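Local coordinates for protein peroxinectin A (Dictyostelium discoideum, PDB 6ERC) that oxidises phenolic donors with hydrogen peroxide as a secreted haem peroxidase, and also acts on iodide and thiocyanate, at residues T69-M74 and L221-L226; V308-E313 and E352-D357. All blocks are in the same frame, centred on the assembly; numbering follows the deposited sequence.

Overall arrangement
Both contacts are buried inside the one animal haem peroxidase fold, with centres about 13 Å apart. Contact 1 sets helix 70-80 beside helix 218-241 through apolar side chains. In contact 2 the loop 308-310, running into strand 311-315, meets the loop 352-357 by van der Waals contact alone; the polar bonds are made by 352-357 to a calcium ion, through Asn355 and Asp357, and to residues outside the contact. It also lies nearer the outside: Pro310 is partly exposed, whereas every residue that touches in contact 1 is buried. The haem borders both, through Asn73 and Val308. They meet directly as well, where Asn73 ND2 probably hydrogen-bonds Glu353 OE1 at 3.0 Å.

Contact 1: residues T69-M74 and L221-L226; sequences TDMFNM and LSIHTL. With HEM (protoporphyrin IX containing Fe), chain F.
Leu221 O is gripped twice by Thr225, within the same helix that sends Ile223 across to Met71 and Met74. The backbone bond from Thr225 N measures 2.8 Å to Leu221 O, and the hydroxyl adds a second, with Thr225 OG1 2.9 Å from Leu221 O. That hydroxyl comes from above the carbonyl plane, 40° out of it, and ties the threonine side chain back onto its own helix.

Across the contact everything converges on one methyl group. Ile223 CG1 stands beside its backbone N, and the arm then runs on fully extended (chi2 176°), which drives CD1 at the neighbouring helix. There CD1 lies 3.8 Å from Met74 CB and, closer still, 3.5 Å from Met74 O, touching the backbone as well as the side chain. Met71 closes in from one turn earlier: its CG is anti to the backbone N and the chain then bends, bringing SD to 4.2 Å from Ile223 CD1. Met74 does otherwise, bending at chi2 (-63°) and leading its sulfur and methyl away from Ile223. No hydrogen bond crosses between the two helices here. Phe78 adds a further link, meeting His224 edge-to-face.

At the start of helix 70-80, Thr69 is the N-cap; OG1 takes a weak bond from Phe72 N and has a second partner in Val508 O. On another side of this helix Asn73 leans on the haem, with backbone Asn73 O 3.1 Å from haem CMC and Asn73 CB 3.5 Å from the same methyl. The helix runs on toward His81, the predicted proton acceptor, an arrangement consistent with the distal helix of animal haem peroxidases, packed here against helix 218-241.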
ATOM      1  N   THR A  69      -8.742  -4.920  12.783  1.00 53.54           N
ATOM      2  CA  THR A  69      -7.770  -4.267  13.644  1.00 54.43           C
ATOM      3  C   THR A  69      -6.898  -3.305  12.846  1.00 51.77           C
ATOM      4  O   THR A  69      -6.809  -3.378  11.619  1.00 49.64           O
ATOM      5  CB  THR A  69      -6.884  -5.306  14.338  1.00 54.37           C
ATOM      6  OG1 THR A  69      -6.163  -6.055  13.354  1.00 54.43           O
ATOM      7  CG2 THR A  69      -7.723  -6.259  15.170  1.00 53.94           C
ATOM      8  N   ASP A  70      -6.244  -2.395  13.572  1.00 50.78           N
ATOM      9  CA  ASP A  70      -5.262  -1.521  12.943  1.00 49.95           C
ATOM     10  C   ASP A  70      -4.157  -2.328  12.278  1.00 52.44           C
ATOM     11  O   ASP A  70      -3.631  -1.921  11.235  1.00 51.85           O
ATOM     12  CB  ASP A  70      -4.666  -0.564  13.977  1.00 51.39           C
ATOM     13  CG  ASP A  70      -5.684   0.426  14.517  1.00 54.03           C
ATOM     14  OD1 ASP A  70      -6.576   0.854  13.749  1.00 54.83           O
ATOM     15  OD2 ASP A  70      -5.587   0.781  15.713  1.00 52.99           O
ATOM     16  N   MET A  71      -3.793  -3.474  12.863  1.00 53.27           N
ATOM     17  CA  MET A  71      -2.767  -4.322  12.267  1.00 51.71           C
ATOM     18  C   MET A  71      -3.167  -4.793  10.875  1.00 49.94           C
ATOM     19  O   MET A  71      -2.298  -5.025  10.027  1.00 49.53           O
ATOM     20  CB  MET A  71      -2.492  -5.521  13.178  1.00 52.88           C
ATOM     21  CG  MET A  71      -1.443  -6.490  12.649  1.00 51.77           C
ATOM     22  SD  MET A  71       0.175  -5.728  12.402  1.00 52.20           S
ATOM     23  CE  MET A  71       0.804  -5.725  14.078  1.00 51.29           C
ATOM     24  N   PHE A  72      -4.470  -4.942  10.621  1.00 50.81           N
ATOM     25  CA  PHE A  72      -4.928  -5.396   9.311  1.00 51.89           C
ATOM     26  C   PHE A  72      -4.560  -4.398   8.220  1.00 50.79           C
ATOM     27  O   PHE A  72      -4.085  -4.784   7.145  1.00 49.42           O
ATOM     28  CB  PHE A  72      -6.440  -5.635   9.335  1.00 53.34           C
ATOM     29  CG  PHE A  72      -7.035  -5.888   7.978  1.00 52.30           C
ATOM     30  CD1 PHE A  72      -6.890  -7.118   7.361  1.00 53.01           C
ATOM     31  CD2 PHE A  72      -7.745  -4.897   7.322  1.00 53.07           C
ATOM     32  CE1 PHE A  72      -7.436  -7.355   6.114  1.00 53.21           C
ATOM     33  CE2 PHE A  72      -8.295  -5.126   6.075  1.00 52.34           C
ATOM     34  CZ  PHE A  72      -8.141  -6.356   5.471  1.00 53.28           C
ATOM     35  N   ASN A  73      -4.784  -3.105   8.466  1.00 49.84           N
ATOM     36  CA  ASN A  73      -4.443  -2.116   7.452  1.00 50.68           C
ATOM     37  C   ASN A  73      -2.957  -1.787   7.456  1.00 48.85           C
ATOM     38  O   ASN A  73      -2.439  -1.313   6.439  1.00 48.43           O
ATOM     39  CB  ASN A  73      -5.289  -0.844   7.629  1.00 51.97           C
ATOM     40  CG  ASN A  73      -4.781   0.071   8.725  1.00 51.46           C
ATOM     41  OD1 ASN A  73      -3.707   0.666   8.614  1.00 50.82           O
ATOM     42  ND2 ASN A  73      -5.580   0.227   9.773  1.00 51.79           N
ATOM     43  N   MET A  74      -2.257  -2.049   8.561  1.00 49.34           N
ATOM     44  CA  MET A  74      -0.802  -1.943   8.545  1.00 49.54           C
ATOM     45  C   MET A  74      -0.191  -2.972   7.602  1.00 48.52           C
ATOM     46  O   MET A  74       0.794  -2.684   6.912  1.00 47.87           O
ATOM     47  CB  MET A  74      -0.248  -2.108   9.958  1.00 50.36           C
ATOM     48  CG  MET A  74      -0.508  -0.913  10.860  1.00 51.56           C
ATOM     49  SD  MET A  74       0.296   0.595  10.272  1.00 52.35           S
ATOM     50  CE  MET A  74      -0.221   1.756  11.530  1.00 51.96           C
ATOM     51  N   LEU A 221       6.814   0.743  10.185  1.00 52.03           N
ATOM     52  CA  LEU A 221       8.191   0.434  10.548  1.00 52.44           C
ATOM     53  C   LEU A 221       8.267  -0.779  11.461  1.00 53.83           C
ATOM     54  O   LEU A 221       9.224  -1.556  11.381  1.00 53.00           O
ATOM     55  CB  LEU A 221       8.838   1.643  11.224  1.00 53.90           C
ATOM     56  CG  LEU A 221       9.672   2.535  10.308  1.00 55.04           C
ATOM     57  CD1 LEU A 221       9.899   3.896  10.942  1.00 55.66           C
ATOM     58  CD2 LEU A 221      11.000   1.862  10.004  1.00 55.93           C
ATOM     59  N   SER A 222       7.273  -0.958  12.333  1.00 53.47           N
ATOM     60  CA  SER A 222       7.273  -2.116  13.218  1.00 52.94           C
ATOM     61  C   SER A 222       7.235  -3.412  12.421  1.00 54.08           C
ATOM     62  O   SER A 222       7.953  -4.368  12.744  1.00 54.85           O
ATOM     63  CB  SER A 222       6.093  -2.043  14.181  1.00 52.41           C
ATOM     64  OG  SER A 222       6.290  -1.017  15.136  1.00 53.87           O
ATOM     65  N   ILE A 223       6.408  -3.469  11.376  1.00 50.42           N
ATOM     66  CA  ILE A 223       6.383  -4.660  10.533  1.00 51.82           C
ATOM     67  C   ILE A 223       7.740  -4.863   9.873  1.00 53.99           C
ATOM     68  O   ILE A 223       8.248  -5.988   9.801  1.00 54.04           O
ATOM     69  CB  ILE A 223       5.250  -4.569   9.494  1.00 50.83           C
ATOM     70  CG1 ILE A 223       3.890  -4.557  10.203  1.00 51.67           C
ATOM     71  CG2 ILE A 223       5.333  -5.744   8.516  1.00 50.47           C
ATOM     72  CD1 ILE A 223       2.692  -4.377   9.284  1.00 50.01           C
ATOM     73  N   HIS A 224       8.348  -3.784   9.379  1.00 54.37           N
ATOM     74  CA  HIS A 224       9.702  -3.889   8.846  1.00 56.21           C
ATOM     75  C   HIS A 224      10.635  -4.515   9.873  1.00 55.69           C
ATOM     76  O   HIS A 224      11.412  -5.422   9.558  1.00 55.75           O
ATOM     77  CB  HIS A 224      10.220  -2.511   8.436  1.00 55.64           C
ATOM     78  CG  HIS A 224       9.615  -1.984   7.174  1.00 56.98           C
ATOM     79  ND1 HIS A 224       8.288  -1.624   7.077  1.00 57.57           N
ATOM     80  CD2 HIS A 224      10.160  -1.746   5.957  1.00 57.88           C
ATOM     81  CE1 HIS A 224       8.041  -1.191   5.854  1.00 57.26           C
ATOM     82  NE2 HIS A 224       9.160  -1.254   5.155  1.00 56.92           N
ATOM     83  N   THR A 225      10.557  -4.045  11.118  1.00 54.40           N
ATOM     84  CA  THR A 225      11.482  -4.498  12.150  1.00 54.26           C
ATOM     85  C   THR A 225      11.345  -5.996  12.398  1.00 55.73           C
ATOM     86  O   THR A 225      12.342  -6.727  12.422  1.00 56.90           O
ATOM     87  CB  THR A 225      11.238  -3.713  13.440  1.00 54.47           C
ATOM     88  OG1 THR A 225      11.384  -2.312  13.182  1.00 54.68           O
ATOM     89  CG2 THR A 225      12.221  -4.127  14.527  1.00 55.62           C
ATOM     90  N   LEU A 226      10.114  -6.474  12.584  1.00 55.33           N
ATOM     91  CA  LEU A 226       9.922  -7.867  12.970  1.00 54.88           C
ATOM     92  C   LEU A 226      10.401  -8.816  11.880  1.00 56.52           C
ATOM     93  O   LEU A 226      11.009  -9.852  12.175  1.00 58.49           O
ATOM     94  CB  LEU A 226       8.452  -8.130  13.301  1.00 53.33           C
ATOM     95  CG  LEU A 226       7.830  -7.312  14.439  1.00 54.16           C
ATOM     96  CD1 LEU A 226       6.463  -7.874  14.807  1.00 54.41           C
ATOM     97  CD2 LEU A 226       8.725  -7.257  15.671  1.00 54.82           C
TER
HETATM   98  CHA HEM F 604      -0.730   5.636  -1.788  1.00 54.12           C
HETATM   99  CHB HEM F 604      -0.313   7.516   2.647  1.00 50.11           C
HETATM  100  CHC HEM F 604      -2.462   3.566   4.502  1.00 47.77           C
HETATM  101  CHD HEM F 604      -3.088   1.809   0.032  1.00 52.38           C
HETATM  102  C1A HEM F 604      -0.490   6.508  -0.755  1.00 52.15           C
HETATM  103  C2A HEM F 604      -0.013   7.863  -0.889  1.00 50.82           C
HETATM  104  C3A HEM F 604       0.102   8.392   0.332  1.00 49.41           C
HETATM  105  C4A HEM F 604      -0.296   7.378   1.283  1.00 49.80           C
HETATM  106  CMA HEM F 604       0.580   9.816   0.690  1.00 45.54           C
HETATM  107  CAA HEM F 604       0.283   8.548  -2.232  1.00 51.66           C
HETATM  108  CBA HEM F 604      -0.762   9.641  -2.409  1.00 52.61           C
HETATM  109  CGA HEM F 604      -0.919   9.969  -3.870  1.00 54.79           C
HETATM  110  O1A HEM F 604      -1.346   9.080  -4.651  1.00 54.82           O
HETATM  111  O2A HEM F 604      -0.628  11.130  -4.256  1.00 54.01           O
HETATM  112  C1B HEM F 604      -0.840   6.599   3.524  1.00 49.24           C
HETATM  113  C2B HEM F 604      -0.857   6.744   4.958  1.00 47.71           C
HETATM  114  C3B HEM F 604      -1.445   5.654   5.479  1.00 48.25           C
HETATM  115  C4B HEM F 604      -1.822   4.784   4.382  1.00 49.49           C
HETATM  116  CMB HEM F 604      -0.266   7.975   5.675  1.00 43.14           C
HETATM  117  CAB HEM F 604      -1.728   5.297   6.957  1.00 47.63           C
HETATM  118  CBB HEM F 604      -1.464   6.124   7.974  1.00 48.58           C
HETATM  119  C1C HEM F 604      -2.831   2.743   3.459  1.00 47.66           C
HETATM  120  C2C HEM F 604      -3.519   1.468   3.568  1.00 48.10           C
HETATM  121  C3C HEM F 604      -3.690   0.981   2.320  1.00 49.54           C
HETATM  122  C4C HEM F 604      -3.113   1.940   1.403  1.00 51.55           C
HETATM  123  CMC HEM F 604      -3.938   0.883   4.934  1.00 45.50           C
HETATM  124  CAC HEM F 604      -4.345  -0.316   1.778  1.00 47.87           C
HETATM  125  CBC HEM F 604      -4.896  -1.283   2.515  1.00 47.73           C
HETATM  126  C1D HEM F 604      -2.467   2.669  -0.842  1.00 52.10           C
HETATM  127  C2D HEM F 604      -2.300   2.459  -2.261  1.00 51.41           C
HETATM  128  C3D HEM F 604      -1.659   3.522  -2.755  1.00 54.18           C
HETATM  129  C4D HEM F 604      -1.380   4.431  -1.671  1.00 54.05           C
HETATM  130  CMD HEM F 604      -2.815   1.229  -3.036  1.00 49.08           C
HETATM  131  CAD HEM F 604      -1.227   3.771  -4.211  1.00 53.66           C
HETATM  132  CBD HEM F 604       0.049   2.956  -4.399  1.00 54.33           C
HETATM  133  CGD HEM F 604       1.004   3.646  -5.343  1.00 53.26           C
HETATM  134  O1D HEM F 604       1.777   4.520  -4.874  1.00 51.67           O
HETATM  135  O2D HEM F 604       1.008   3.329  -6.559  1.00 51.47           O
HETATM  136  NA  HEM F 604      -0.651   6.243   0.586  1.00 54.14           N
HETATM  137  NB  HEM F 604      -1.435   5.394   3.203  1.00 54.65           N
HETATM  138  NC  HEM F 604      -2.599   2.995   2.124  1.00 52.80           N
HETATM  139  ND  HEM F 604      -1.892   3.880  -0.516  1.00 55.15           N
HETATM  140 FE   HEM F 604      -1.618   4.601   1.324  1.00 61.91          FE

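Contact 2: residues V308-E313 and E352-D357; sequences VGPFME and EEENID. With CA (calcium ion), chain G.
Glu354 and Pro310 cross at about a right angle, and the carboxylate oxygen Glu354 OE1 comes to 4.1 Å from Pro310 CD. Nearer the backbone, Glu354 CB points at the opposite run and rests 3.8 Å from Val308 O. The side chain starts with CG anti to the backbone N (chi1 -156°) and then bends at chi2 (57°), which folds its end back from the 308-313 run, leaving OE1 on the Pro310 side and OE2 turned away toward Ile62 and Gly63. OE2 is held there by two backbone donors, Gly63 N and Ile62 N, and these two N-H groups would favour a charged carboxylate. Val308 faces the other way: its side chain turns from Glu354 and lies about 4 Å from the haem.

A calcium site lies on the 352-357 side of the contact. Ser306 reaches the metal from helix 304-307, just before 308-313 and in this family probably the carrier of the proximal histidine, and together with Tyr359, Asn355 and Asp357 it fastens the 352-357 loop to the haem-side structure. Asn355 O and Asp357 OD1 each bind the calcium at 2.4 Å, and two waters also coordinate it.

Asp357 gives the metal one oxygen and turns the other back to Asn355. Asn355 ND2 donates to Asp357 OD2 over 3.3 Å, reaching it from 48° above the carboxylate plane while keeping close to its own amide plane. One of the metal-bound waters also donates to Asp357 OD2, a weak bond.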
ATOM      1  N   VAL A 308      -8.069   3.696   8.062  1.00 53.84           N
ATOM      2  CA  VAL A 308      -7.092   4.157   9.042  1.00 52.21           C
ATOM      3  C   VAL A 308      -7.815   4.922  10.144  1.00 52.11           C
ATOM      4  O   VAL A 308      -8.501   5.915   9.882  1.00 54.85           O
ATOM      5  CB  VAL A 308      -6.025   5.032   8.371  1.00 52.45           C
ATOM      6  CG1 VAL A 308      -5.127   5.701   9.406  1.00 51.53           C
ATOM      7  CG2 VAL A 308      -5.199   4.207   7.404  1.00 52.13           C
ATOM      8  N   GLY A 309      -7.655   4.469  11.383  1.00 52.45           N
ATOM      9  CA  GLY A 309      -8.180   5.184  12.525  1.00 52.66           C
ATOM     10  C   GLY A 309      -7.321   6.375  12.879  1.00 53.04           C
ATOM     11  O   GLY A 309      -6.185   6.535  12.410  1.00 53.45           O
ATOM     12  N   PRO A 310      -7.861   7.248  13.733  1.00 53.96           N
ATOM     13  CA  PRO A 310      -7.139   8.489  14.052  1.00 54.83           C
ATOM     14  C   PRO A 310      -6.030   8.329  15.076  1.00 55.12           C
ATOM     15  O   PRO A 310      -5.136   9.186  15.120  1.00 56.36           O
ATOM     16  CB  PRO A 310      -8.245   9.405  14.585  1.00 55.32           C
ATOM     17  CG  PRO A 310      -9.240   8.478  15.180  1.00 54.86           C
ATOM     18  CD  PRO A 310      -9.193   7.209  14.362  1.00 55.01           C
ATOM     19  N   PHE A 311      -6.047   7.284  15.899  1.00 55.08           N
ATOM     20  CA  PHE A 311      -5.094   7.157  16.991  1.00 55.10           C
ATOM     21  C   PHE A 311      -4.316   5.852  16.891  1.00 53.91           C
ATOM     22  O   PHE A 311      -4.833   4.822  16.449  1.00 52.68           O
ATOM     23  CB  PHE A 311      -5.795   7.232  18.348  1.00 54.69           C
ATOM     24  CG  PHE A 311      -6.299   8.598  18.685  1.00 55.79           C
ATOM     25  CD1 PHE A 311      -5.434   9.569  19.162  1.00 56.16           C
ATOM     26  CD2 PHE A 311      -7.635   8.919  18.520  1.00 55.50           C
ATOM     27  CE1 PHE A 311      -5.893  10.831  19.474  1.00 57.14           C
ATOM     28  CE2 PHE A 311      -8.101  10.179  18.832  1.00 55.97           C
ATOM     29  CZ  PHE A 311      -7.231  11.137  19.308  1.00 56.65           C
ATOM     30  N   MET A 312      -3.060   5.922  17.313  1.00 54.48           N
ATOM     31  CA  MET A 312      -2.155   4.780  17.351  1.00 54.56           C
ATOM     32  C   MET A 312      -1.951   4.407  18.817  1.00 52.43           C
ATOM     33  O   MET A 312      -1.367   5.182  19.582  1.00 51.46           O
ATOM     34  CB  MET A 312      -0.840   5.137  16.665  1.00 53.79           C
ATOM     35  CG  MET A 312      -0.009   3.962  16.228  1.00 55.37           C
ATOM     36  SD  MET A 312       1.015   4.422  14.819  1.00 58.17           S
ATOM     37  CE  MET A 312      -0.191   4.351  13.509  1.00 53.18           C
ATOM     38  N   GLU A 313      -2.445   3.233  19.206  1.00 52.75           N
ATOM     39  CA  GLU A 313      -2.455   2.831  20.607  1.00 54.73           C
ATOM     40  C   GLU A 313      -1.106   2.265  21.045  1.00 53.56           C
ATOM     41  O   GLU A 313      -0.386   1.632  20.266  1.00 50.97           O
ATOM     42  CB  GLU A 313      -3.547   1.788  20.854  1.00 54.61           C
ATOM     43  CG  GLU A 313      -4.972   2.316  20.736  1.00 54.10           C
ATOM     44  CD  GLU A 313      -5.346   3.261  21.867  1.00 55.67           C
ATOM     45  OE1 GLU A 313      -4.722   3.177  22.947  1.00 56.63           O
ATOM     46  OE2 GLU A 313      -6.264   4.089  21.678  1.00 56.31           O
ATOM     47  N   GLU A 352      -9.466  -1.615  17.294  1.00 54.52           N
ATOM     48  CA  GLU A 352     -10.295  -1.768  16.106  1.00 54.96           C
ATOM     49  C   GLU A 352     -10.098  -0.586  15.166  1.00 54.97           C
ATOM     50  O   GLU A 352      -9.999   0.564  15.604  1.00 55.01           O
ATOM     51  CB  GLU A 352     -11.769  -1.883  16.493  1.00 56.37           C
ATOM     52  CG  GLU A 352     -12.665  -2.383  15.371  1.00 57.00           C
ATOM     53  CD  GLU A 352     -14.142  -2.315  15.723  1.00 59.33           C
ATOM     54  OE1 GLU A 352     -14.702  -1.194  15.746  1.00 57.58           O
ATOM     55  OE2 GLU A 352     -14.737  -3.383  15.984  1.00 58.68           O
ATOM     56  N   GLU A 353     -10.044  -0.873  13.867  1.00 54.73           N
ATOM     57  CA  GLU A 353      -9.785   0.157  12.869  1.00 54.83           C
ATOM     58  C   GLU A 353     -11.088   0.849  12.474  1.00 54.96           C
ATOM     59  O   GLU A 353     -12.155   0.619  13.050  1.00 55.42           O
ATOM     60  CB  GLU A 353      -9.085  -0.437  11.648  1.00 52.57           C
ATOM     61  CG  GLU A 353      -9.973  -1.305  10.766  1.00 52.71           C
ATOM     62  CD  GLU A 353      -9.307  -1.671   9.459  1.00 52.98           C
ATOM     63  OE1 GLU A 353      -8.123  -1.316   9.278  1.00 52.29           O
ATOM     64  OE2 GLU A 353      -9.968  -2.303   8.608  1.00 53.46           O
ATOM     65  N   GLU A 354     -11.000   1.707  11.465  1.00 55.90           N
ATOM     66  CA  GLU A 354     -12.129   2.472  10.962  1.00 55.75           C
ATOM     67  C   GLU A 354     -12.825   1.710   9.834  1.00 55.51           C
ATOM     68  O   GLU A 354     -12.261   0.794   9.230  1.00 54.54           O
ATOM     69  CB  GLU A 354     -11.639   3.837  10.475  1.00 54.69           C
ATOM     70  CG  GLU A 354     -12.677   4.937  10.456  1.00 57.71           C
ATOM     71  CD  GLU A 354     -13.321   5.172  11.803  1.00 58.34           C
ATOM     72  OE1 GLU A 354     -12.587   5.541  12.745  1.00 58.68           O
ATOM     73  OE2 GLU A 354     -14.554   4.983  11.917  1.00 56.72           O
ATOM     74  N   ASN A 355     -14.068   2.097   9.554  1.00 57.74           N
ATOM     75  CA  ASN A 355     -14.849   1.421   8.530  1.00 56.92           C
ATOM     76  C   ASN A 355     -14.425   1.873   7.138  1.00 55.15           C
ATOM     77  O   ASN A 355     -13.963   3.000   6.942  1.00 54.57           O
ATOM     78  CB  ASN A 355     -16.338   1.693   8.722  1.00 57.18           C
ATOM     79  CG  ASN A 355     -17.212   0.680   8.013  1.00 57.64           C
ATOM     80  OD1 ASN A 355     -17.046  -0.527   8.180  1.00 59.03           O
ATOM     81  ND2 ASN A 355     -18.147   1.168   7.213  1.00 58.71           N
ATOM     82  N   ILE A 356     -14.591   0.983   6.166  1.00 56.27           N
ATOM     83  CA  ILE A 356     -14.279   1.287   4.775  1.00 57.34           C
ATOM     84  C   ILE A 356     -15.537   1.862   4.144  1.00 59.02           C
ATOM     85  O   ILE A 356     -16.498   1.139   3.868  1.00 59.87           O
ATOM     86  CB  ILE A 356     -13.782   0.053   4.016  1.00 56.88           C
ATOM     87  CG1 ILE A 356     -12.431  -0.393   4.577  1.00 56.42           C
ATOM     88  CG2 ILE A 356     -13.636   0.368   2.528  1.00 55.07           C
ATOM     89  CD1 ILE A 356     -12.106  -1.842   4.316  1.00 55.15           C
ATOM     90  N   ASP A 357     -15.524   3.167   3.914  1.00 58.11           N
ATOM     91  CA  ASP A 357     -16.688   3.901   3.451  1.00 57.94           C
ATOM     92  C   ASP A 357     -16.184   5.207   2.851  1.00 57.87           C
ATOM     93  O   ASP A 357     -14.979   5.394   2.662  1.00 57.67           O
ATOM     94  CB  ASP A 357     -17.667   4.101   4.608  1.00 58.14           C
ATOM     95  CG  ASP A 357     -16.982   4.600   5.859  1.00 56.41           C
ATOM     96  OD1 ASP A 357     -15.906   5.222   5.737  1.00 54.47           O
ATOM     97  OD2 ASP A 357     -17.507   4.358   6.962  1.00 57.54           O
TER
HETATM   98 CA    CA G 605     -13.741   5.400   6.662  1.00 47.37          CA
HETATM   99  O   HOH W   1     -15.314   5.379   8.407  1.00 42.87           O
HETATM  100  O   HOH W   2     -12.738   6.870   8.240  1.00 42.47           O